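PDB 5OJ5: photosystem II assembly protein Ycf48 from Thermosynechococcus elongatus, which probably assists early steps of photosystem II assembly and the replacement of photodamaged D1, and binds the C-terminal extension of the D1 precursor. Local coordinates for residues E282-L285 / A291-C294. Sequence-based numbering, arbitrary orientation.
Sequences EVWL and ALLC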
ATOM      1  N   GLU A 282      18.214   0.476   1.621  1.00 13.90           N
ATOM      2  CA  GLU A 282      17.748   1.488   0.686  1.00 13.28           C
ATOM      3  C   GLU A 282      16.255   1.693   0.854  1.00 12.60           C
ATOM      4  O   GLU A 282      15.450   0.780   0.599  1.00 13.21           O
ATOM      5  CB  GLU A 282      18.118   1.142  -0.758  1.00 14.62           C
ATOM      6  CG  GLU A 282      17.751   2.265  -1.665  1.00 15.51           C
ATOM      7  CD  GLU A 282      18.054   1.961  -3.112  1.00 15.74           C
ATOM      8  OE1 GLU A 282      19.214   1.607  -3.418  1.00 18.28           O
ATOM      9  OE2 GLU A 282      17.145   2.051  -3.962  1.00 15.50           O
ATOM     10  N   VAL A 283      15.898   2.896   1.265  1.00 12.44           N
ATOM     11  CA  VAL A 283      14.533   3.255   1.621  1.00 12.60           C
ATOM     12  C   VAL A 283      14.081   4.380   0.715  1.00 11.43           C
ATOM     13  O   VAL A 283      14.846   5.298   0.430  1.00 12.28           O
ATOM     14  CB  VAL A 283      14.452   3.756   3.076  1.00 13.39           C
ATOM     15  CG1 VAL A 283      12.995   3.667   3.546  1.00 15.21           C
ATOM     16  CG2 VAL A 283      15.400   2.978   4.006  1.00 15.86           C
ATOM     17  N   TRP A 284      12.829   4.311   0.260  1.00 10.21           N
ATOM     18  CA  TRP A 284      12.208   5.350  -0.541  1.00 10.25           C
ATOM     19  C   TRP A 284      11.052   5.959   0.240  1.00  9.65           C
ATOM     20  O   TRP A 284      10.322   5.273   0.964  1.00 10.60           O
ATOM     21  CB  TRP A 284      11.757   4.784  -1.884  1.00 11.11           C
ATOM     22  CG  TRP A 284      12.912   4.474  -2.778  1.00 11.24           C
ATOM     23  CD1 TRP A 284      13.667   3.334  -2.772  1.00 12.33           C
ATOM     24  CD2 TRP A 284      13.509   5.372  -3.724  1.00 11.04           C
ATOM     25  NE1 TRP A 284      14.686   3.465  -3.711  1.00 12.73           N
ATOM     26  CE2 TRP A 284      14.601   4.700  -4.299  1.00 11.84           C
ATOM     27  CE3 TRP A 284      13.195   6.674  -4.148  1.00 11.91           C
ATOM     28  CZ2 TRP A 284      15.397   5.279  -5.297  1.00 13.32           C
ATOM     29  CZ3 TRP A 284      14.008   7.267  -5.114  1.00 13.18           C
ATOM     30  CH2 TRP A 284      15.080   6.552  -5.692  1.00 13.90           C
ATOM     31  N   LEU A 285      10.861   7.266   0.052  1.00  9.83           N
ATOM     32  CA  LEU A 285       9.882   8.047   0.771  1.00  9.85           C
ATOM     33  C   LEU A 285       9.186   8.928  -0.242  1.00 10.31           C
ATOM     34  O   LEU A 285       9.828   9.747  -0.901  1.00 11.28           O
ATOM     35  CB  LEU A 285      10.596   8.857   1.867  1.00 10.86           C
ATOM     36  CG  LEU A 285       9.745   9.743   2.742  1.00 11.67           C
ATOM     37  CD1 LEU A 285       8.769   8.948   3.593  1.00 11.76           C
ATOM     38  CD2 LEU A 285      10.663  10.546   3.650  1.00 13.16           C
ATOM     39  N   ALA A 291       7.334  14.911  -4.621  1.00 15.50           N
ATOM     40  CA  ALA A 291       8.386  14.632  -3.655  1.00 15.05           C
ATOM     41  C   ALA A 291       8.711  13.144  -3.607  1.00 12.74           C
ATOM     42  O   ALA A 291       7.837  12.307  -3.339  1.00 12.98           O
ATOM     43  CB  ALA A 291       7.959  15.121  -2.266  1.00 16.94           C
ATOM     44  N   LEU A 292       9.983  12.816  -3.822  1.00 12.54           N
ATOM     45  CA  LEU A 292      10.437  11.439  -3.755  1.00 12.16           C
ATOM     46  C   LEU A 292      11.878  11.459  -3.295  1.00 11.93           C
ATOM     47  O   LEU A 292      12.726  12.063  -3.969  1.00 12.52           O
ATOM     48  CB  LEU A 292      10.290  10.738  -5.100  1.00 12.31           C
ATOM     49  CG  LEU A 292      10.658   9.240  -5.099  1.00 12.93           C
ATOM     50  CD1 LEU A 292       9.748   8.436  -4.179  1.00 13.29           C
ATOM     51  CD2 LEU A 292      10.584   8.666  -6.513  1.00 14.81           C
ATOM     52  N   LEU A 293      12.163  10.798  -2.173  1.00 11.00           N
ATOM     53  CA  LEU A 293      13.469  10.797  -1.559  1.00 11.15           C
ATOM     54  C   LEU A 293      13.948   9.361  -1.384  1.00 10.73           C
ATOM     55  O   LEU A 293      13.152   8.422  -1.264  1.00 10.66           O
ATOM     56  CB  LEU A 293      13.430  11.458  -0.186  1.00 12.24           C
ATOM     57  CG  LEU A 293      12.759  12.843  -0.072  1.00 17.96           C
ATOM     58  CD1 LEU A 293      12.969  13.380   1.370  1.00 20.40           C
ATOM     59  CD2 LEU A 293      13.086  13.827  -1.104  1.00 19.42           C
ATOM     60  N   CYS A 294      15.276   9.218  -1.323  1.00 10.76           N
ATOM     61  CA  CYS A 294      15.919   7.947  -1.096  1.00 11.49           C
ATOM     62  C   CYS A 294      16.968   8.081  -0.008  1.00 11.73           C
ATOM     63  O   CYS A 294      17.764   9.022  -0.013  1.00 13.00           O
ATOM     64  CB  CYS A 294      16.557   7.423  -2.376  1.00 13.22           C
ATOM     65  SG  CYS A 294      17.460   5.903  -2.237  1.00 15.34           S
TER
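L285 and L293 form an antiparallel hydrogen-bonded pair, L285 N to L293 O and L293 N to L285 O both spanning 2.9 Å, while W284 faces C294 across the adjoining non-hydrogen-bonded position. At that second position the indole leans over the neighbouring strand. With CG set anti to its own carbonyl carbon (chi1 -71°), the W284 ring lays one face on C294. C294 CB sits 3.6 Å from the centroid of the six-membered ring, almost on the normal, a CH-pi contact. C294 SG lies 4.0 Å from the same centroid, a sulfur-aromatic contact. L292 takes the ring edge instead, its CG 3.7 Å from W284 CE3. The hairpin supplies the two middle strands of a four-stranded antiparallel sheet, one blade of the seven-bladed beta-propeller; the backbone of V283 continues the pairing at S295, while W284 bonds to A276 and C294 to Q303 of the outer strands. E282 helps hold the rotation of the indole, its extended chain bringing OE2 within 2.8 Å of W284 NE1, accepting through the anti lone pair, and R278 forms a salt bridge to the same oxygen. The E282 CG methylene also flanks C294 SG. On the opposite face of the sheet, L285 CD2 lies 4.3 Å from L293 CD1, and both leucines pack against F272 and P264.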